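Local coordinates for probable chitinase A (PDB 4TX8), which probably hydrolyses internal glycosidic bonds of chitin as a family 18 glycoside hydrolase and carries a carbohydrate-binding module that probably binds chitin, at residues 205-208 with 214-217; 301-306 with 323-328; 314-319 with 367-372; 347-352 with 359-364. All blocks are in the same frame, centred on the assembly; numbering follows the deposited sequence.

Contact 1. Residues 205-208 with 214-217; sequences GILT and GIDL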
loop_
_atom_site.group_PDB
_atom_site.type_symbol
_atom_site.label_atom_id
_atom_site.label_comp_id
_atom_site.label_asym_id
_atom_site.label_seq_id
_atom_site.Cartn_x
_atom_site.Cartn_y
_atom_site.Cartn_z
ATOM N N GLY A 205 -15.412 13.819 9.822
ATOM C CA GLY A 205 -14.856 15.145 10.021
ATOM C C GLY A 205 -13.518 15.331 9.325
ATOM O O GLY A 205 -13.260 16.372 8.723
ATOM N N ILE A 206 -12.666 14.314 9.402
ATOM C CA ILE A 206 -11.340 14.384 8.799
ATOM C C ILE A 206 -11.430 14.404 7.274
ATOM O O ILE A 206 -10.835 15.265 6.622
ATOM C CB ILE A 206 -10.453 13.203 9.244
ATOM C CG1 ILE A 206 -10.220 13.256 10.757
ATOM C CG2 ILE A 206 -9.129 13.218 8.495
ATOM C CD1 ILE A 206 -9.533 12.027 11.321
ATOM N N LEU A 207 -12.180 13.459 6.717
ATOM C CA LEU A 207 -12.326 13.344 5.268
ATOM C C LEU A 207 -12.911 14.614 4.653
ATOM O O LEU A 207 -12.414 15.106 3.641
ATOM C CB LEU A 207 -13.202 12.138 4.913
ATOM C CG LEU A 207 -12.515 10.809 4.586
ATOM C CD1 LEU A 207 -11.377 10.502 5.548
ATOM C CD2 LEU A 207 -13.533 9.678 4.592
ATOM N N THR A 208 -13.958 15.149 5.271
ATOM C CA THR A 208 -14.620 16.338 4.744
ATOM C C THR A 208 -13.735 17.577 4.871
ATOM O O THR A 208 -13.780 18.466 4.022
ATOM C CB THR A 208 -15.970 16.600 5.448
ATOM O OG1 THR A 208 -15.768 16.697 6.863
ATOM C CG2 THR A 208 -16.947 15.473 5.160
ATOM N N GLY A 214 -11.199 8.825 0.504
ATOM C CA GLY A 214 -11.686 7.697 1.271
ATOM C C GLY A 214 -10.623 7.166 2.206
ATOM O O GLY A 214 -9.702 7.892 2.573
ATOM N N ILE A 215 -10.743 5.899 2.593
ATOM C CA ILE A 215 -9.833 5.335 3.581
ATOM C C ILE A 215 -9.204 4.016 3.147
ATOM O O ILE A 215 -9.722 3.308 2.280
ATOM C CB ILE A 215 -10.537 5.104 4.935
ATOM C CG1 ILE A 215 -11.583 3.995 4.812
ATOM C CG2 ILE A 215 -11.155 6.402 5.458
ATOM C CD1 ILE A 215 -12.285 3.670 6.118
ATOM N N ASP A 216 -8.074 3.705 3.774
ATOM C CA ASP A 216 -7.380 2.440 3.593
ATOM C C ASP A 216 -7.281 1.740 4.940
ATOM O O ASP A 216 -6.926 2.362 5.939
ATOM C CB ASP A 216 -5.984 2.666 3.002
ATOM C CG ASP A 216 -5.162 1.389 2.936
ATOM O OD1 ASP A 216 -5.489 0.513 2.110
ATOM O OD2 ASP A 216 -4.184 1.265 3.706
ATOM N N LEU A 217 -7.599 0.451 4.976
ATOM C CA LEU A 217 -7.506 -0.299 6.222
ATOM C C LEU A 217 -6.194 -1.081 6.303
ATOM O O LEU A 217 -6.005 -2.085 5.618
ATOM C CB LEU A 217 -8.697 -1.243 6.370
ATOM C CG LEU A 217 -10.076 -0.594 6.226
ATOM C CD1 LEU A 217 -11.168 -1.639 6.382
ATOM C CD2 LEU A 217 -10.257 0.540 7.232
#

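Contact 2. Residues 301-306 with 323-328; sequences TPYSTG and LIEGFP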
loop_
_atom_site.group_PDB
_atom_site.type_symbol
_atom_site.label_atom_id
_atom_site.label_comp_id
_atom_site.label_asym_id
_atom_site.label_seq_id
_atom_site.Cartn_x
_atom_site.Cartn_y
_atom_site.Cartn_z
ATOM N N THR A 301 -1.567 -22.247 -1.627
ATOM C CA THR A 301 -2.692 -22.026 -2.529
ATOM C C THR A 301 -3.172 -23.354 -3.108
ATOM O O THR A 301 -2.468 -24.360 -3.017
ATOM C CB THR A 301 -2.312 -21.076 -3.685
ATOM O OG1 THR A 301 -1.564 -21.797 -4.672
ATOM C CG2 THR A 301 -1.494 -19.901 -3.169
ATOM N N PRO A 302 -4.377 -23.369 -3.699
ATOM C CA PRO A 302 -4.816 -24.610 -4.348
ATOM C C PRO A 302 -4.197 -24.840 -5.726
ATOM O O PRO A 302 -4.605 -25.770 -6.415
ATOM C CB PRO A 302 -6.332 -24.422 -4.469
ATOM C CG PRO A 302 -6.534 -22.953 -4.485
ATOM C CD PRO A 302 -5.468 -22.381 -3.596
ATOM N N TYR A 303 -3.220 -24.030 -6.120
ATOM C CA TYR A 303 -2.714 -24.096 -7.488
ATOM C C TYR A 303 -1.353 -24.777 -7.595
ATOM O O TYR A 303 -0.772 -24.849 -8.677
ATOM C CB TYR A 303 -2.656 -22.690 -8.082
ATOM C CG TYR A 303 -3.901 -21.893 -7.769
ATOM C CD1 TYR A 303 -5.147 -22.311 -8.224
ATOM C CD2 TYR A 303 -3.834 -20.737 -7.005
ATOM C CE1 TYR A 303 -6.290 -21.593 -7.930
ATOM C CE2 TYR A 303 -4.972 -20.012 -6.709
ATOM C CZ TYR A 303 -6.195 -20.442 -7.173
ATOM O OH TYR A 303 -7.326 -19.718 -6.876
ATOM N N SER A 304 -0.860 -25.292 -6.474
ATOM C CA SER A 304 0.389 -26.044 -6.456
ATOM C C SER A 304 0.400 -27.031 -5.292
ATOM O O SER A 304 -0.217 -26.783 -4.256
ATOM C CB SER A 304 1.587 -25.096 -6.363
ATOM O OG SER A 304 2.803 -25.820 -6.280
ATOM N N THR A 305 1.100 -28.149 -5.465
ATOM C CA THR A 305 1.165 -29.175 -4.426
ATOM C C THR A 305 1.911 -28.664 -3.196
ATOM O O THR A 305 1.672 -29.126 -2.079
ATOM C CB THR A 305 1.848 -30.464 -4.934
ATOM O OG1 THR A 305 3.176 -30.165 -5.382
ATOM C CG2 THR A 305 1.054 -31.077 -6.079
ATOM N N GLY A 306 2.813 -27.709 -3.409
ATOM C CA GLY A 306 3.556 -27.100 -2.320
ATOM C C GLY A 306 3.304 -25.605 -2.238
ATOM O O GLY A 306 2.687 -25.028 -3.136
ATOM N N LEU A 323 -8.199 -14.613 -4.529
ATOM C CA LEU A 323 -9.138 -13.529 -4.258
ATOM C C LEU A 323 -10.158 -13.361 -5.380
ATOM O O LEU A 323 -11.284 -12.929 -5.142
ATOM C CB LEU A 323 -8.387 -12.217 -4.031
ATOM C CG LEU A 323 -7.732 -12.088 -2.654
ATOM C CD1 LEU A 323 -6.789 -10.901 -2.611
ATOM C CD2 LEU A 323 -8.799 -11.961 -1.577
ATOM N N ILE A 324 -9.768 -13.714 -6.600
ATOM C CA ILE A 324 -10.657 -13.556 -7.747
ATOM C C ILE A 324 -11.538 -14.786 -7.982
ATOM O O ILE A 324 -12.739 -14.650 -8.217
ATOM C CB ILE A 324 -9.858 -13.238 -9.029
ATOM C CG1 ILE A 324 -9.077 -11.933 -8.844
ATOM C CG2 ILE A 324 -10.787 -13.136 -10.233
ATOM C CD1 ILE A 324 -8.147 -11.599 -9.991
ATOM N N GLU A 325 -10.954 -15.980 -7.913
ATOM C CA GLU A 325 -11.724 -17.205 -8.151
ATOM C C GLU A 325 -12.532 -17.610 -6.926
ATOM O O GLU A 325 -13.596 -18.216 -7.042
ATOM C CB GLU A 325 -10.816 -18.378 -8.539
ATOM C CG GLU A 325 -9.606 -18.034 -9.379
ATOM C CD GLU A 325 -9.913 -17.895 -10.847
ATOM O OE1 GLU A 325 -11.103 -17.775 -11.210
ATOM O OE2 GLU A 325 -8.948 -17.903 -11.642
ATOM N N GLY A 326 -12.011 -17.288 -5.749
ATOM C CA GLY A 326 -12.598 -17.768 -4.515
ATOM C C GLY A 326 -11.912 -19.046 -4.074
ATOM O O GLY A 326 -11.156 -19.647 -4.838
ATOM N N PHE A 327 -12.175 -19.460 -2.841
ATOM C CA PHE A 327 -11.534 -20.642 -2.282
ATOM C C PHE A 327 -12.277 -21.133 -1.045
ATOM O O PHE A 327 -12.952 -20.352 -0.371
ATOM C CB PHE A 327 -10.068 -20.349 -1.944
ATOM C CG PHE A 327 -9.876 -19.200 -0.992
ATOM C CD1 PHE A 327 -9.744 -17.901 -1.465
ATOM C CD2 PHE A 327 -9.808 -19.423 0.374
ATOM C CE1 PHE A 327 -9.560 -16.841 -0.588
ATOM C CE2 PHE A 327 -9.623 -18.372 1.255
ATOM C CZ PHE A 327 -9.498 -17.078 0.773
ATOM N N PRO A 328 -12.172 -22.437 -0.750
ATOM C CA PRO A 328 -12.816 -22.965 0.457
ATOM C C PRO A 328 -12.110 -22.504 1.731
ATOM O O PRO A 328 -10.900 -22.291 1.739
ATOM C CB PRO A 328 -12.709 -24.484 0.282
ATOM C CG PRO A 328 -11.569 -24.684 -0.644
ATOM C CD PRO A 328 -11.568 -23.503 -1.568
HETATM O O HOH W 1 -9.204 -21.124 -6.188
#

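Contact 3. Residues 314-319 with 367-372; sequences DMLVGG and AKALTC. With FLC (citrate anion), chain H.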
loop_
_atom_site.group_PDB
_atom_site.type_symbol
_atom_site.label_atom_id
_atom_site.label_comp_id
_atom_site.label_asym_id
_atom_site.label_seq_id
_atom_site.Cartn_x
_atom_site.Cartn_y
_atom_site.Cartn_z
ATOM N N ASP A 314 4.831 -16.306 -8.867
ATOM C CA ASP A 314 3.803 -17.313 -8.631
ATOM C C ASP A 314 2.959 -16.989 -7.397
ATOM O O ASP A 314 1.726 -17.105 -7.433
ATOM C CB ASP A 314 4.433 -18.699 -8.474
ATOM C CG ASP A 314 4.673 -19.402 -9.806
ATOM O OD1 ASP A 314 4.082 -19.000 -10.834
ATOM O OD2 ASP A 314 5.453 -20.381 -9.809
ATOM N N MET A 315 3.615 -16.580 -6.312
ATOM C CA MET A 315 2.896 -16.240 -5.086
ATOM C C MET A 315 1.988 -15.040 -5.307
ATOM O O MET A 315 0.858 -15.003 -4.828
ATOM C CB MET A 315 3.876 -15.965 -3.941
ATOM C CG MET A 315 3.229 -15.521 -2.629
ATOM S SD MET A 315 4.323 -15.501 -1.214
ATOM C CE MET A 315 3.279 -14.798 0.036
ATOM N N LEU A 316 2.487 -14.062 -6.048
ATOM C CA LEU A 316 1.692 -12.885 -6.364
ATOM C C LEU A 316 0.500 -13.270 -7.236
ATOM O O LEU A 316 -0.624 -12.831 -7.002
ATOM C CB LEU A 316 2.540 -11.825 -7.066
ATOM C CG LEU A 316 3.772 -11.337 -6.304
ATOM C CD1 LEU A 316 4.491 -10.269 -7.110
ATOM C CD2 LEU A 316 3.391 -10.813 -4.925
ATOM N N VAL A 317 0.753 -14.103 -8.239
ATOM C CA VAL A 317 -0.307 -14.558 -9.128
ATOM C C VAL A 317 -1.288 -15.441 -8.361
ATOM O O VAL A 317 -2.505 -15.287 -8.485
ATOM C CB VAL A 317 0.260 -15.331 -10.337
ATOM C CG1 VAL A 317 -0.868 -15.898 -11.193
ATOM C CG2 VAL A 317 1.154 -14.423 -11.170
ATOM N N GLY A 318 -0.747 -16.354 -7.558
ATOM C CA GLY A 318 -1.556 -17.276 -6.779
ATOM C C GLY A 318 -2.439 -16.589 -5.754
ATOM O O GLY A 318 -3.625 -16.900 -5.642
ATOM N N GLY A 319 -1.860 -15.657 -5.002
ATOM C CA GLY A 319 -2.613 -14.894 -4.022
ATOM C C GLY A 319 -3.749 -14.135 -4.683
ATOM O O GLY A 319 -4.864 -14.075 -4.162
ATOM N N ALA A 367 6.521 -7.268 -13.124
ATOM C CA ALA A 367 6.077 -7.236 -14.517
ATOM C C ALA A 367 5.581 -8.605 -14.975
ATOM O O ALA A 367 4.565 -8.705 -15.667
ATOM C CB ALA A 367 7.200 -6.747 -15.422
ATOM N N LYS A 368 6.294 -9.658 -14.584
ATOM C CA LYS A 368 5.914 -11.021 -14.947
ATOM C C LYS A 368 4.562 -11.405 -14.357
ATOM O O LYS A 368 3.727 -11.999 -15.039
ATOM C CB LYS A 368 6.976 -12.020 -14.487
ATOM C CG LYS A 368 8.096 -12.261 -15.487
ATOM C CD LYS A 368 9.161 -13.169 -14.891
ATOM C CE LYS A 368 8.537 -14.387 -14.224
ATOM N NZ LYS A 368 9.506 -15.112 -13.356
ATOM N N ALA A 369 4.351 -11.065 -13.089
ATOM C CA ALA A 369 3.085 -11.360 -12.425
ATOM C C ALA A 369 1.930 -10.601 -13.080
ATOM O O ALA A 369 0.834 -11.139 -13.238
ATOM C CB ALA A 369 3.169 -11.025 -10.938
ATOM N N LEU A 370 2.183 -9.356 -13.472
ATOM C CA LEU A 370 1.159 -8.529 -14.106
ATOM C C LEU A 370 0.721 -9.073 -15.464
ATOM O O LEU A 370 -0.470 -9.262 -15.702
ATOM C CB LEU A 370 1.654 -7.092 -14.268
ATOM C CG LEU A 370 1.685 -6.239 -12.999
ATOM C CD1 LEU A 370 2.311 -4.882 -13.292
ATOM C CD2 LEU A 370 0.282 -6.082 -12.426
ATOM N N THR A 371 1.681 -9.311 -16.354
ATOM C CA THR A 371 1.362 -9.808 -17.690
ATOM C C THR A 371 0.726 -11.196 -17.632
ATOM O O THR A 371 -0.145 -11.518 -18.438
ATOM C CB THR A 371 2.609 -9.864 -18.592
ATOM O OG1 THR A 371 3.541 -10.823 -18.074
ATOM C CG2 THR A 371 3.271 -8.496 -18.668
ATOM N N CYS A 372 1.162 -12.011 -16.675
ATOM C CA CYS A 372 0.574 -13.332 -16.473
ATOM C C CYS A 372 -0.895 -13.204 -16.095
ATOM O O CYS A 372 -1.756 -13.861 -16.678
ATOM C CB CYS A 372 1.331 -14.107 -15.390
ATOM S SG CYS A 372 0.587 -15.698 -14.942
HETATM C CAC FLC H . 12.301 -15.699 -8.842
HETATM C CA FLC H . 11.139 -16.545 -9.254
HETATM C CB FLC H . 10.153 -15.970 -10.219
HETATM C CBC FLC H . 10.291 -14.483 -10.247
HETATM C CG FLC H . 8.767 -16.287 -9.772
HETATM C CGC FLC H . 7.915 -17.274 -10.495
HETATM O OA1 FLC H . 13.343 -15.660 -9.553
HETATM O OA2 FLC H . 12.240 -15.014 -7.785
HETATM O OB1 FLC H . 10.014 -13.819 -9.212
HETATM O OB2 FLC H . 10.679 -13.898 -11.296
HETATM O OG1 FLC H . 7.637 -17.085 -11.709
HETATM O OG2 FLC H . 7.465 -18.283 -9.890
HETATM O OHB FLC H . 10.369 -16.478 -11.480
#

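Contact 4. Residues 347-352 with 359-364; sequences FGVPSG and GFVTAD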
loop_
_atom_site.group_PDB
_atom_site.type_symbol
_atom_site.label_atom_id
_atom_site.label_comp_id
_atom_site.label_asym_id
_atom_site.label_seq_id
_atom_site.Cartn_x
_atom_site.Cartn_y
_atom_site.Cartn_z
ATOM N N PHE A 347 -1.865 -6.610 -5.863
ATOM C CA PHE A 347 -0.962 -7.245 -4.907
ATOM C C PHE A 347 0.040 -6.257 -4.310
ATOM O O PHE A 347 0.542 -5.364 -4.994
ATOM C CB PHE A 347 -0.238 -8.446 -5.539
ATOM C CG PHE A 347 0.504 -8.145 -6.818
ATOM C CD1 PHE A 347 1.760 -7.554 -6.792
ATOM C CD2 PHE A 347 -0.025 -8.524 -8.043
ATOM C CE1 PHE A 347 2.456 -7.308 -7.966
ATOM C CE2 PHE A 347 0.665 -8.283 -9.222
ATOM C CZ PHE A 347 1.907 -7.673 -9.183
ATOM N N GLY A 348 0.306 -6.422 -3.016
ATOM C CA GLY A 348 1.211 -5.551 -2.287
ATOM C C GLY A 348 2.580 -6.161 -2.048
ATOM O O GLY A 348 2.700 -7.299 -1.587
ATOM N N VAL A 349 3.617 -5.388 -2.355
ATOM C CA VAL A 349 5.000 -5.842 -2.254
ATOM C C VAL A 349 5.862 -4.752 -1.605
ATOM O O VAL A 349 5.443 -3.603 -1.529
ATOM C CB VAL A 349 5.570 -6.193 -3.646
ATOM C CG1 VAL A 349 4.848 -7.404 -4.240
ATOM C CG2 VAL A 349 5.448 -4.992 -4.574
ATOM N N PRO A 350 7.060 -5.111 -1.116
ATOM C CA PRO A 350 7.989 -4.077 -0.637
ATOM C C PRO A 350 8.591 -3.307 -1.809
ATOM O O PRO A 350 8.795 -3.905 -2.862
ATOM C CB PRO A 350 9.068 -4.879 0.102
ATOM C CG PRO A 350 8.438 -6.215 0.378
ATOM C CD PRO A 350 7.529 -6.466 -0.779
ATOM N N SER A 351 8.866 -2.018 -1.649
ATOM C CA SER A 351 9.415 -1.244 -2.759
ATOM C C SER A 351 10.903 -1.521 -2.926
ATOM O O SER A 351 11.468 -1.284 -3.996
ATOM C CB SER A 351 9.167 0.256 -2.560
ATOM O OG SER A 351 9.792 0.740 -1.385
ATOM N N GLY A 352 11.525 -2.033 -1.869
ATOM C CA GLY A 352 12.947 -2.330 -1.875
ATOM C C GLY A 352 13.364 -3.012 -0.585
ATOM O O GLY A 352 12.524 -3.313 0.263
ATOM N N GLY A 359 10.188 -10.989 1.462
ATOM C CA GLY A 359 9.190 -10.875 0.413
ATOM C C GLY A 359 9.550 -9.865 -0.657
ATOM O O GLY A 359 8.689 -9.422 -1.415
ATOM N N PHE A 360 10.830 -9.511 -0.720
ATOM C CA PHE A 360 11.327 -8.554 -1.700
ATOM C C PHE A 360 11.164 -9.075 -3.118
ATOM O O PHE A 360 11.308 -10.268 -3.370
ATOM C CB PHE A 360 12.798 -8.235 -1.428
ATOM C CG PHE A 360 13.095 -7.964 0.014
ATOM C CD1 PHE A 360 12.645 -6.800 0.620
ATOM C CD2 PHE A 360 13.816 -8.875 0.769
ATOM C CE1 PHE A 360 12.915 -6.549 1.956
ATOM C CE2 PHE A 360 14.092 -8.631 2.102
ATOM C CZ PHE A 360 13.641 -7.466 2.696
ATOM N N VAL A 361 10.865 -8.172 -4.044
ATOM C CA VAL A 361 10.716 -8.536 -5.446
ATOM C C VAL A 361 11.466 -7.559 -6.342
ATOM O O VAL A 361 11.659 -6.400 -5.985
ATOM C CB VAL A 361 9.229 -8.568 -5.872
ATOM C CG1 VAL A 361 8.478 -9.665 -5.131
ATOM C CG2 VAL A 361 8.578 -7.215 -5.631
ATOM N N THR A 362 11.896 -8.035 -7.504
ATOM C CA THR A 362 12.451 -7.161 -8.528
ATOM C C THR A 362 11.318 -6.575 -9.357
ATOM O O THR A 362 10.201 -7.093 -9.345
ATOM C CB THR A 362 13.410 -7.908 -9.463
ATOM O OG1 THR A 362 12.689 -8.946 -10.139
ATOM C CG2 THR A 362 14.561 -8.520 -8.677
ATOM N N ALA A 363 11.610 -5.502 -10.083
ATOM C CA ALA A 363 10.636 -4.915 -10.994
ATOM C C ALA A 363 10.232 -5.926 -12.065
ATOM O O ALA A 363 9.084 -5.943 -12.511
ATOM C CB ALA A 363 11.195 -3.660 -11.632
ATOM N N ASP A 364 11.182 -6.766 -12.467
ATOM C CA ASP A 364 10.937 -7.798 -13.470
ATOM C C ASP A 364 9.907 -8.810 -12.978
ATOM O O ASP A 364 9.004 -9.204 -13.715
ATOM C CB ASP A 364 12.242 -8.512 -13.831
ATOM C CG ASP A 364 12.073 -9.497 -14.973
ATOM O OD1 ASP A 364 11.563 -9.094 -16.039
ATOM O OD2 ASP A 364 12.445 -10.677 -14.805
HETATM O O HOH W 2 11.179 -5.452 -3.025
#

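Contact 1. Residues 205-208 with 214-217
The two methyl groups of Leu-207, on helix 193-210, straddle a single methyl of Ile-215 on the strand that follows. Leu-207 CD1 and Leu-207 CD2 each lie 4.1 Å from Ile-215 CG2, and the two side chains cross at about a right angle, so a forked end meets one branch and does not run alongside it. Ile-215 offers that branch because its CG1 stands between the backbone N and the carbonyl carbon (chi1 68°), which puts CG2 beside the N. This meeting of Leu-207 with Ile-215 is the tight part, apolar, buried and with no hydrogen bond between the segments; the approach of Leu-207 CD2 to Gly-214 CA, at 4.3 Å, is looser. Phe-250 touches both Leu-207 and Ile-215, and Ile-246 of helix 230-246 also touches the leucine.

The solvent side of the helix is formed by Gly-205, partly open, and Thr-208, exposed, its OG1 bonded within its own helix to Tyr-204 O. On the strand, Asp-216 turns to the other side from Ile-215; its OD1 bonds to Ser-253 OG, and its OD2 to Tyr-112 OH and Ser-180 OG. Strand 214-218 thus gives apolar groups to the helix layer and polar ones to the barrel interior. It belongs to the DGIDLDLE sequence characteristic of GH18 enzymes, in which Asp-218 and Glu-220 bind calcium here. The contact closes a beta-alpha-beta crossover, strand 176-182, helix 193-210 and strand 214-218, of the TIM barrel.

Contact 2. Residues 301-306 with 323-328
Gly-326 O accepts a 2.8 Å hydrogen bond from a water that also lies against Tyr-303 OH; a bridge to the phenol by this water is doubtful, because the spacing is too short to be trusted. Tyr-303 sits in a type I beta turn, Thr-301 to Ser-304, that includes an ST turn: Tyr-303 N donates to Thr-301 OG1 at 3.1 Å with an N-H...O angle of 160°. On the other side, Gly-326, the first residue after helix 313-325, has a positive phi (94°) and leads into the short strand that pairs antiparallel with 336-338.

The direct contact is slight. Tyr-303 OH reaches the aliphatic part of Glu-325, 3.8 Å from Glu-325 CG, while the glutamate chain bends at chi2 and its carboxylate plane stands 61° from the phenol ring. The phenol end, and not the ring, does the touching here. Lys-321, one turn back on the helix, makes a cation-pi contact with Tyr-303, and Met-322 packs against both the tyrosine and Pro-302. The contact places a surface loop of the barrel beside the C-terminal end of the helix. Over one face of the Tyr-303 ring, displaced toward its rim, Pro-302 CG lies 3.6 Å above the plane.

Contact 3. Residues 314-319 with 367-372
Val-317 lays its CG2 methyl over the backbone of helix 363-375, with Val-317 CG2 3.8 Å from Ala-369 CA and close to the methyl of the same alanine. Its CG1 extends opposite the backbone N (chi1 175°), which leaves CG2 beside that N, and Cys-372 reaches both branches: Cys-372 SG lies 4.0 Å from Val-317 CG1 and equally far from CG2. The neighbouring Leu-316 completes the seam, where Leu-316 CB meets Ala-369 CB at 4.0 Å. With alanine as the central residue on one side, the axes of the two segments come within 9.0 Å and cross at -36°, their directions roughly alike. Cys-372 is joined to Cys-379 by a disulfide, so the sulfur that packs on the valine is also covalently tied to the following loop.

No hydrogen bond passes directly between 314-319 and 367-372. Near their N-terminal ends, however, a citrate, probably from the crystallisation liquor and also bonded by Thr-365 OG1, spans them. Lys-368 NZ donates to OB2 of its central carboxylate at 2.7 Å and to OG1 of a terminal one at 3.2 Å. On the other helix, Asp-314 N makes only a weak bond to citrate OG2, 3.4 Å long. Beneath the seam, Leu-316 and Ala-369 both touch Phe-347 of strand 345-350. Two roughly parallel helices packed side by side over the strand that connects them are characteristic of the outer layer of a TIM barrel.

Contact 4. Residues 347-352 with 359-364
The ring of Phe-360 is met obliquely by two groups of the other segment: Gly-352 O approaches Phe-360 CD1 at 3.5 Å, and Pro-350 CB stands 4.1 Å from that same CD1. One ortho corner of the ring thus receives both a carbonyl oxygen and an aliphatic carbon. Further along the proline ring, Pro-350 CD packs closely on Gly-359 O, 3.2 Å away. A water ties the backbones together, donating to Pro-350 O at 2.8 Å and accepting from Val-361 N at 2.9 Å, so it satisfies both polar atoms.

Deeper in, Val-349 and Val-361 cross nearly at right angles, Val-349 CB meeting Val-361 CG2 at 3.7 Å. That methyl stands between the backbone N and the carbonyl carbon of Val-361 (chi1 -65°). The chain between the segments forms the magnesium site with Arg-353 and Ala-356, and the ion lies about 4 Å from the nearest atom of the Phe-360 side chain.

Thr-362 is the N-cap of helix 363-375, its OG1 accepting from Thr-365 N. The contact thus spans the loop from strand 345-350, which is flanked by parallel strands 288-292 and 393-397, into that helix, while Val-349 also packs on Leu-316 of helix 313-325.

All four contacts lie in the GH18 catalytic barrel. Contact 1 comes first along the chain and is closed before the others open; its centre is about 30 Å from that of contact 3, across the centre of the chain. Contacts 2 and 3 alternate along the chain and share helix 313-325, their centres about 13 Å apart, with Tyr-303 CE2 3.6 Å from Gly-318 O. Contact 4 is nested within the loop closed by contact 3, about 11 Å away between centres; they share helix 363-375, and Leu-316 CD1 packs on Phe-347 CE1 at 3.7 Å. Contacts 2 and 4 each touch contact 3 but not each other, making one neighbourhood, while contacts 1 and 4 are connected through the barrel sheet.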